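Long-range contacts in xylose isomerase domain protein (Alicyclobacillus acidocaldarius subsp. acidocaldarius, PDB 3U0H), which is a putative sugar isomerase of the xylose isomerase-like TIM-barrel family, its precise reaction and substrate not established: residues A64-P69 / R99-F104; G135-L140 / K200-H205; I206-D211 / G227-V232. One frame throughout, in Å; residues are numbered along the deposited sequence.

Contact 1: A64-P69 / R99-F104; sequences ANLGLP and RSVTAF
Leu66 and Val101 form one rung of the closed eight-stranded parallel barrel, the TIM-barrel fold, in which strands 62-67 and 100-104 are direct neighbours joined through helices 76-84 and 86-95. The pair illustrates how parallel strands share out their polar and apolar contacts.

Backbone hydrogen bonds come first. Leu66 is gripped through both its polar main-chain atoms: its N donates to Ser100 O at 3.0 Å, and its O receives Thr102 N at 3.1 Å. One residue strides across two partners in this way in a parallel sheet. Leu68 N then reaches Thr102 O at 2.9 Å in a nearly straight bond (167° at the hydrogen), so the pairing runs one step beyond the strand. Leu66 O also takes a CA-H...O contact from Val101 CA.

Apolar contacts gather on the outer face, beneath helices 86-95 and 113-131. Leu66 and Val101 lie side by side and point the same way, meeting through Leu66 CD2 and Val101 CG2 at 4.0 Å. Leu68 slants across the same valine instead. Its chi1 of -176° swings CG beside the carbonyl carbon, laying the branch over Val101 and Ala103: CD1 touches Val101 CG1 at 3.7 Å, while CD2 meets Ala103 CB at 4.1 Å. Val101 thus presents a different methyl to each leucine.

Polar side chains occupy the other face, toward the barrel interior, where the Asn65 side chain lies over Ser100 and Thr102 and also touches Tyr203. A bound 1,2-ethanediol, probably from the crystallisation liquor, sits beside this asparagine. On the neighbouring strand, Thr102 OG1 sits between its own N and carbonyl carbon (chi1 59°), on the side of the Asn65 side chain.

Contact 2: G135-L140 / K200-H205; sequences GMRVGL and KVVYVH
Val202 drives its side chain at Gly139 across the interior of the TIM barrel, where strands 137-141 and 201-206 are separated in the sheet by strand 174-179. With no shared backbone bonding, the two strands meet mainly through side chains, and one valine does most of the work. The axes of the segments 137-140 and 201-205 cross at -47° and come within 6.6 Å.

Both methyls of the valine rest on one face of the glycine backbone. With CG1 opposite its own backbone N (chi1 178°), Val202 sets CG1 at 3.7 Å from Gly139 N, while CG2 reaches Gly139 CA at 3.7 Å and touches Val138 O. The absence of a side chain on Gly139 is what permits this approach, since a beta carbon there would run into Val202 CB. Val138 itself points away, onto Val174 of the intervening strand.

Arg137 also points toward strand 201-206, but its chain bends at chi3 (-63°) and brings NH1 up to the start of that strand. Val201 O lies at the guanidinium edge, near its plane, whereas Val202 CA is met obliquely. The guanidinium is held by a hydrogen bond from NH1 to Glu199 O, and Arg137 packs on Pro133 of a second subunit. A water bridges Arg137 and Val201: it donates to Val201 O at 2.6 Å and accepts a weak bond from Arg137 NH1 at 3.3 Å.

Contact 3: I206-D211 / G227-V232; sequences INDTRD and GRIPLV. With PO4 (phosphate ion), chain C.
The single carboxylate of Asp208 binds backbone N-H groups from both sides of the contact. Ile229 N meets the syn lone pair of OD1 at 2.9 Å, and Thr209 N approaches the same oxygen from the anti side, also at 2.9 Å. OD2 accepts a weak bond from Gly227 N, and a water lies 2.7 Å from both Asp208 OD2 and Ile229 O and can donate to either. At Asp208, an alanine would probably leave the N-H groups of Ile229, Gly227 and Thr209 without this acceptor and let the backbone at 227-229 move.

Arg228 N donates to Thr209 O at 3.0 Å, nearly straight but from above the carbonyl plane. Gly227 lies so close to Asp208 and Thr209 that a beta carbon would clash. Arg228, bent at chi3 (-65°), turns its guanidinium edge to a phosphate ion, probably from the crystallisation liquor, while NH2 bonds Tyr184 OH.

The side chains of Ile229 and Thr209 cross at about a right angle, and Leu231 CD2 touches Ile206 CG1 at 4.0 Å. These residues tie the loop after strand 201-206 to the start of helix 231-241, with Tyr184 of helix 180-185 against Ile229 and Leu275 of helix 261-280 against Leu231.

In the fold
Contacts 1 and 2 belong to the barrel core, and contact 3 lies farther out, its centre about 17 Å from the centre of the chain. The first two touch: strands 100-104 and 137-141 are sheet neighbours, and Ser100 packs on Val202. Yet their chemistry differs, as adjacent strands share main-chain bonds in contact 1, whereas strands two apart in contact 2 meet through a valine set against a glycine and an arginine that reaches a carbonyl by way of water. Contact 3 continues directly from the strand used in contact 2 but does not otherwise touch it. It is mostly buried yet open to solvent at its arginines; in place of sheet pairing, a carboxylate and one backbone bond organise irregular chain.

Contact 1: A64-P69 / R99-F104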
loop_
_atom_site.group_PDB
_atom_site.type_symbol
_atom_site.label_atom_id
_atom_site.label_comp_id
_atom_site.label_asym_id
_atom_site.label_seq_id
_atom_site.Cartn_x
_atom_site.Cartn_y
_atom_site.Cartn_z
ATOM N N ALA A 64 14.743 9.109 -24.823
ATOM C CA ALA A 64 13.289 9.179 -24.796
ATOM C C ALA A 64 12.610 8.217 -23.776
ATOM O O ALA A 64 11.526 8.505 -23.275
ATOM C CB ALA A 64 12.771 8.862 -26.212
ATOM N N ASN A 65 13.185 7.030 -23.569
ATOM C CA ASN A 65 12.465 5.932 -22.903
ATOM C C ASN A 65 13.409 4.794 -22.532
ATOM O O ASN A 65 14.508 4.648 -23.098
ATOM C CB ASN A 65 11.417 5.408 -23.883
ATOM C CG ASN A 65 10.544 4.281 -23.339
ATOM O OD1 ASN A 65 9.916 4.383 -22.259
ATOM N ND2 ASN A 65 10.469 3.198 -24.125
ATOM N N LEU A 66 12.982 3.977 -21.564
ATOM C CA LEU A 66 13.649 2.768 -21.282
ATOM C C LEU A 66 12.727 1.606 -21.519
ATOM O O LEU A 66 11.831 1.318 -20.672
ATOM C CB LEU A 66 14.094 2.763 -19.813
ATOM C CG LEU A 66 14.594 1.444 -19.195
ATOM C CD1 LEU A 66 15.772 0.884 -20.047
ATOM C CD2 LEU A 66 15.001 1.575 -17.698
ATOM N N GLY A 67 13.043 0.833 -22.566
ATOM C CA GLY A 67 12.463 -0.508 -22.778
ATOM C C GLY A 67 12.770 -1.417 -21.604
ATOM O O GLY A 67 13.931 -1.705 -21.330
ATOM N N LEU A 68 11.750 -1.883 -20.893
ATOM C CA LEU A 68 11.959 -2.653 -19.630
ATOM C C LEU A 68 13.072 -3.679 -19.720
ATOM O O LEU A 68 12.950 -4.628 -20.454
ATOM C CB LEU A 68 10.693 -3.405 -19.285
ATOM C CG LEU A 68 10.639 -4.198 -17.986
ATOM C CD1 LEU A 68 10.981 -3.282 -16.782
ATOM C CD2 LEU A 68 9.202 -4.767 -17.905
ATOM N N PRO A 69 14.157 -3.532 -18.956
ATOM C CA PRO A 69 15.253 -4.513 -19.212
ATOM C C PRO A 69 15.182 -5.718 -18.300
ATOM O O PRO A 69 16.045 -5.906 -17.449
ATOM C CB PRO A 69 16.519 -3.696 -18.906
ATOM C CG PRO A 69 16.040 -2.833 -17.781
ATOM C CD PRO A 69 14.627 -2.407 -18.147
ATOM N N ARG A 99 11.720 9.309 -18.873
ATOM C CA ARG A 99 10.740 9.342 -17.712
ATOM C C ARG A 99 9.822 8.111 -17.582
ATOM O O ARG A 99 8.937 8.070 -16.738
ATOM C CB ARG A 99 9.822 10.570 -17.805
ATOM C CG ARG A 99 10.511 11.903 -17.544
ATOM C CD ARG A 99 11.119 11.956 -16.131
ATOM N NE ARG A 99 12.572 11.693 -16.154
ATOM C CZ ARG A 99 13.530 12.622 -16.279
ATOM N NH1 ARG A 99 13.234 13.926 -16.365
ATOM N NH2 ARG A 99 14.805 12.242 -16.307
ATOM N N SER A 100 10.044 7.125 -18.432
ATOM C CA SER A 100 9.085 6.064 -18.729
ATOM C C SER A 100 9.861 4.774 -18.922
ATOM O O SER A 100 10.961 4.761 -19.460
ATOM C CB SER A 100 8.389 6.373 -20.044
ATOM O OG SER A 100 9.323 6.840 -21.057
ATOM N N VAL A 101 9.235 3.684 -18.541
ATOM C CA VAL A 101 9.726 2.364 -18.788
ATOM C C VAL A 101 8.564 1.646 -19.454
ATOM O O VAL A 101 7.430 1.760 -18.973
ATOM C CB VAL A 101 10.111 1.674 -17.471
ATOM C CG1 VAL A 101 10.541 0.271 -17.728
ATOM C CG2 VAL A 101 11.188 2.477 -16.769
ATOM N N THR A 102 8.808 0.899 -20.531
ATOM C CA THR A 102 7.683 0.323 -21.338
ATOM C C THR A 102 7.860 -1.151 -21.624
ATOM O O THR A 102 8.957 -1.695 -21.553
ATOM C CB THR A 102 7.489 1.076 -22.674
ATOM O OG1 THR A 102 8.706 0.995 -23.439
ATOM C CG2 THR A 102 7.128 2.595 -22.426
ATOM N N ALA A 103 6.762 -1.804 -21.940
ATOM C CA ALA A 103 6.777 -3.195 -22.371
ATOM C C ALA A 103 5.500 -3.458 -23.152
ATOM O O ALA A 103 4.542 -2.683 -23.095
ATOM C CB ALA A 103 6.868 -4.097 -21.155
ATOM N N PHE A 104 5.499 -4.508 -23.969
ATOM C CA PHE A 104 4.321 -4.802 -24.778
ATOM C C PHE A 104 3.675 -6.031 -24.180
ATOM O O PHE A 104 4.294 -6.699 -23.371
ATOM C CB PHE A 104 4.618 -4.924 -26.264
ATOM C CG PHE A 104 5.337 -6.200 -26.663
ATOM C CD1 PHE A 104 4.614 -7.338 -27.001
ATOM C CD2 PHE A 104 6.735 -6.251 -26.694
ATOM C CE1 PHE A 104 5.262 -8.492 -27.386
ATOM C CE2 PHE A 104 7.405 -7.416 -27.051
ATOM C CZ PHE A 104 6.671 -8.538 -27.412
#

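Contact 2: G135-L140 / K200-H205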
loop_
_atom_site.group_PDB
_atom_site.type_symbol
_atom_site.label_atom_id
_atom_site.label_comp_id
_atom_site.label_asym_id
_atom_site.label_seq_id
_atom_site.Cartn_x
_atom_site.Cartn_y
_atom_site.Cartn_z
ATOM N N GLY A 135 9.965 8.524 -9.757
ATOM C CA GLY A 135 9.024 9.349 -10.506
ATOM C C GLY A 135 8.912 8.883 -11.947
ATOM O O GLY A 135 8.954 9.670 -12.888
HETATM N N MSE A 136 8.825 7.589 -12.145
HETATM C CA MSE A 136 8.752 7.084 -13.509
HETATM C C MSE A 136 7.482 6.261 -13.677
HETATM O O MSE A 136 6.935 5.642 -12.725
HETATM C CB MSE A 136 10.020 6.324 -13.848
HETATM C CG MSE A 136 11.271 7.198 -14.092
HETATM SE SE MSE A 136 12.917 6.124 -14.276
HETATM C CE MSE A 136 13.158 6.059 -16.218
ATOM N N ARG A 137 6.958 6.306 -14.877
ATOM C CA ARG A 137 5.764 5.527 -15.162
ATOM C C ARG A 137 6.073 4.381 -16.107
ATOM O O ARG A 137 7.021 4.449 -16.915
ATOM C CB ARG A 137 4.668 6.418 -15.765
ATOM C CG ARG A 137 4.015 7.446 -14.830
ATOM C CD ARG A 137 3.318 8.573 -15.623
ATOM N NE ARG A 137 4.302 9.336 -16.409
ATOM C CZ ARG A 137 4.110 9.847 -17.611
ATOM N NH1 ARG A 137 2.982 9.732 -18.253
ATOM N NH2 ARG A 137 5.083 10.488 -18.174
ATOM N N VAL A 138 5.245 3.338 -15.988
ATOM C CA VAL A 138 5.239 2.186 -16.834
ATOM C C VAL A 138 4.158 2.369 -17.901
ATOM O O VAL A 138 2.999 2.613 -17.622
ATOM C CB VAL A 138 4.976 0.897 -16.000
ATOM C CG1 VAL A 138 4.906 -0.381 -16.891
ATOM C CG2 VAL A 138 6.045 0.758 -14.938
ATOM N N GLY A 139 4.548 2.295 -19.142
ATOM C CA GLY A 139 3.572 2.267 -20.209
ATOM C C GLY A 139 3.589 0.900 -20.869
ATOM O O GLY A 139 4.641 0.347 -21.208
ATOM N N LEU A 140 2.409 0.339 -21.002
ATOM C CA LEU A 140 2.235 -1.003 -21.506
ATOM C C LEU A 140 1.684 -0.815 -22.900
ATOM O O LEU A 140 0.669 -0.158 -23.087
ATOM C CB LEU A 140 1.232 -1.761 -20.617
ATOM C CG LEU A 140 1.693 -2.030 -19.220
ATOM C CD1 LEU A 140 0.704 -2.812 -18.350
ATOM C CD2 LEU A 140 3.048 -2.747 -19.206
ATOM N N LYS A 200 -1.664 8.962 -18.303
ATOM C CA LYS A 200 -1.777 7.588 -18.834
ATOM C C LYS A 200 -1.203 7.380 -20.244
ATOM O O LYS A 200 -0.932 6.226 -20.658
ATOM C CB LYS A 200 -3.197 7.125 -18.772
ATOM C CG LYS A 200 -3.698 7.031 -17.359
ATOM C CD LYS A 200 -3.098 5.852 -16.631
ATOM C CE LYS A 200 -3.839 5.612 -15.290
ATOM N NZ LYS A 200 -2.911 5.938 -14.150
ATOM N N VAL A 201 -0.928 8.487 -20.946
ATOM C CA VAL A 201 -0.151 8.434 -22.183
ATOM C C VAL A 201 1.350 8.594 -21.823
ATOM O O VAL A 201 1.856 9.735 -21.583
ATOM C CB VAL A 201 -0.589 9.488 -23.197
ATOM C CG1 VAL A 201 0.085 9.207 -24.541
ATOM C CG2 VAL A 201 -2.098 9.519 -23.355
ATOM N N VAL A 202 2.035 7.448 -21.745
ATOM C CA VAL A 202 3.398 7.375 -21.243
ATOM C C VAL A 202 4.372 7.616 -22.394
ATOM O O VAL A 202 5.360 8.294 -22.208
ATOM C CB VAL A 202 3.656 5.997 -20.582
ATOM C CG1 VAL A 202 5.102 5.866 -20.081
ATOM C CG2 VAL A 202 2.672 5.756 -19.404
ATOM N N TYR A 203 4.115 7.014 -23.567
ATOM C CA TYR A 203 5.013 7.105 -24.677
ATOM C C TYR A 203 4.224 6.751 -25.934
ATOM O O TYR A 203 3.190 6.119 -25.868
ATOM C CB TYR A 203 6.240 6.186 -24.420
ATOM C CG TYR A 203 7.406 6.220 -25.425
ATOM C CD1 TYR A 203 7.961 7.422 -25.843
ATOM C CD2 TYR A 203 7.974 5.033 -25.910
ATOM C CE1 TYR A 203 8.998 7.444 -26.762
ATOM C CE2 TYR A 203 9.059 5.039 -26.805
ATOM C CZ TYR A 203 9.554 6.247 -27.227
ATOM O OH TYR A 203 10.607 6.304 -28.122
ATOM N N VAL A 204 4.688 7.233 -27.070
ATOM C CA VAL A 204 3.898 7.202 -28.270
ATOM C C VAL A 204 4.734 6.716 -29.435
ATOM O O VAL A 204 5.903 7.113 -29.587
ATOM C CB VAL A 204 3.334 8.601 -28.554
ATOM C CG1 VAL A 204 2.613 8.619 -29.898
ATOM C CG2 VAL A 204 2.419 9.002 -27.393
ATOM N N HIS A 205 4.169 5.800 -30.221
ATOM C CA HIS A 205 4.769 5.403 -31.483
ATOM C C HIS A 205 3.881 5.840 -32.614
ATOM O O HIS A 205 2.646 5.723 -32.532
ATOM C CB HIS A 205 4.904 3.891 -31.607
ATOM C CG HIS A 205 5.929 3.244 -30.704
ATOM N ND1 HIS A 205 5.927 1.912 -30.475
ATOM C CD2 HIS A 205 6.985 3.760 -29.988
ATOM C CE1 HIS A 205 6.954 1.593 -29.666
ATOM N NE2 HIS A 205 7.587 2.728 -29.351
HETATM O O HOH W 1 2.158 12.090 -20.482
#

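Contact 3: I206-D211 / G227-V232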
loop_
_atom_site.group_PDB
_atom_site.type_symbol
_atom_site.label_atom_id
_atom_site.label_comp_id
_atom_site.label_asym_id
_atom_site.label_seq_id
_atom_site.Cartn_x
_atom_site.Cartn_y
_atom_site.Cartn_z
ATOM N N ILE A 206 4.533 6.258 -33.710
ATOM C CA ILE A 206 3.890 6.558 -34.982
ATOM C C ILE A 206 4.484 5.738 -36.192
ATOM O O ILE A 206 5.622 5.314 -36.160
ATOM C CB ILE A 206 3.931 8.099 -35.172
ATOM C CG1 ILE A 206 2.864 8.548 -36.163
ATOM C CG2 ILE A 206 5.334 8.580 -35.498
ATOM C CD1 ILE A 206 2.491 10.014 -36.085
ATOM N N ASN A 207 3.685 5.514 -37.245
ATOM C CA ASN A 207 4.008 4.609 -38.393
ATOM C C ASN A 207 2.757 4.572 -39.260
ATOM O O ASN A 207 1.796 5.318 -38.989
ATOM C CB ASN A 207 4.391 3.176 -37.926
ATOM C CG ASN A 207 3.477 2.706 -36.815
ATOM O OD1 ASN A 207 2.252 2.661 -37.020
ATOM N ND2 ASN A 207 4.028 2.511 -35.611
ATOM N N ASP A 208 2.758 3.722 -40.293
ATOM C CA ASP A 208 1.662 3.662 -41.271
ATOM C C ASP A 208 1.496 2.293 -41.929
ATOM O O ASP A 208 2.285 1.410 -41.710
ATOM C CB ASP A 208 1.856 4.740 -42.363
ATOM C CG ASP A 208 0.580 5.514 -42.667
ATOM O OD1 ASP A 208 -0.515 4.912 -42.557
ATOM O OD2 ASP A 208 0.685 6.722 -43.021
ATOM N N THR A 209 0.442 2.138 -42.724
ATOM C CA THR A 209 0.158 0.918 -43.481
ATOM C C THR A 209 -0.903 1.164 -44.525
ATOM O O THR A 209 -1.819 1.952 -44.281
ATOM C CB THR A 209 -0.415 -0.191 -42.576
ATOM O OG1 THR A 209 -0.296 -1.422 -43.267
ATOM C CG2 THR A 209 -1.909 0.057 -42.223
ATOM N N ARG A 210 -0.850 0.430 -45.651
ATOM C CA ARG A 210 -1.915 0.522 -46.691
ATOM C C ARG A 210 -2.913 -0.593 -46.582
ATOM O O ARG A 210 -3.913 -0.614 -47.289
ATOM C CB ARG A 210 -1.321 0.534 -48.070
ATOM C CG ARG A 210 -0.506 1.780 -48.359
ATOM C CD ARG A 210 -0.184 1.782 -49.851
ATOM N NE ARG A 210 0.609 2.916 -50.223
ATOM C CZ ARG A 210 0.916 3.229 -51.459
ATOM N NH1 ARG A 210 0.488 2.503 -52.500
ATOM N NH2 ARG A 210 1.658 4.295 -51.665
ATOM N N ASP A 211 -2.645 -1.508 -45.669
ATOM C CA ASP A 211 -3.573 -2.583 -45.349
ATOM C C ASP A 211 -4.714 -2.136 -44.462
ATOM O O ASP A 211 -4.586 -1.217 -43.634
ATOM C CB ASP A 211 -2.825 -3.741 -44.688
ATOM C CG ASP A 211 -1.615 -4.165 -45.499
ATOM O OD1 ASP A 211 -1.581 -3.913 -46.707
ATOM O OD2 ASP A 211 -0.692 -4.729 -44.930
ATOM N N GLY A 227 1.003 5.681 -45.934
ATOM C CA GLY A 227 -0.180 4.814 -45.945
ATOM C C GLY A 227 -1.515 5.480 -45.679
ATOM O O GLY A 227 -1.694 6.651 -46.007
ATOM N N ARG A 228 -2.454 4.719 -45.094
ATOM C CA ARG A 228 -3.847 5.190 -44.915
ATOM C C ARG A 228 -4.300 5.450 -43.459
ATOM O O ARG A 228 -5.433 5.827 -43.263
ATOM C CB ARG A 228 -4.857 4.259 -45.658
ATOM C CG ARG A 228 -5.070 2.836 -45.096
ATOM C CD ARG A 228 -5.917 1.957 -46.045
ATOM N NE ARG A 228 -7.287 2.450 -46.189
ATOM C CZ ARG A 228 -8.257 2.342 -45.268
ATOM N NH1 ARG A 228 -9.458 2.861 -45.517
ATOM N NH2 ARG A 228 -8.065 1.743 -44.091
ATOM N N ILE A 229 -3.427 5.289 -42.462
ATOM C CA ILE A 229 -3.816 5.489 -41.029
ATOM C C ILE A 229 -4.055 6.979 -40.838
ATOM O O ILE A 229 -3.260 7.776 -41.350
ATOM C CB ILE A 229 -2.733 5.008 -40.060
ATOM C CG1 ILE A 229 -2.428 3.553 -40.327
ATOM C CG2 ILE A 229 -3.163 5.108 -38.590
ATOM C CD1 ILE A 229 -1.371 3.039 -39.389
ATOM N N PRO A 230 -5.192 7.382 -40.194
ATOM C CA PRO A 230 -5.455 8.852 -39.919
ATOM C C PRO A 230 -4.590 9.420 -38.798
ATOM O O PRO A 230 -4.904 9.344 -37.579
ATOM C CB PRO A 230 -6.946 8.901 -39.574
ATOM C CG PRO A 230 -7.511 7.636 -40.140
ATOM C CD PRO A 230 -6.419 6.594 -39.994
ATOM N N LEU A 231 -3.483 9.998 -39.212
ATOM C CA LEU A 231 -2.423 10.272 -38.256
ATOM C C LEU A 231 -2.631 11.624 -37.604
ATOM O O LEU A 231 -2.152 11.852 -36.509
ATOM C CB LEU A 231 -1.042 10.190 -38.922
ATOM C CG LEU A 231 -0.493 8.791 -39.278
ATOM C CD1 LEU A 231 0.936 8.937 -39.836
ATOM C CD2 LEU A 231 -0.554 7.814 -38.098
ATOM N N VAL A 232 -3.307 12.534 -38.297
ATOM C CA VAL A 232 -3.654 13.797 -37.674
ATOM C C VAL A 232 -4.633 13.600 -36.493
ATOM O O VAL A 232 -4.353 14.100 -35.449
ATOM C CB VAL A 232 -4.135 14.849 -38.680
ATOM C CG1 VAL A 232 -4.476 16.126 -37.930
ATOM C CG2 VAL A 232 -3.053 15.150 -39.693
HETATM P P PO4 C . -8.914 4.747 -48.447
HETATM O O1 PO4 C . -10.384 4.792 -48.062
HETATM O O2 PO4 C . -8.075 5.723 -47.636
HETATM O O3 PO4 C . -8.355 3.387 -48.118
HETATM O O4 PO4 C . -8.795 5.015 -49.936
HETATM O O HOH W 2 -1.516 8.213 -43.307
#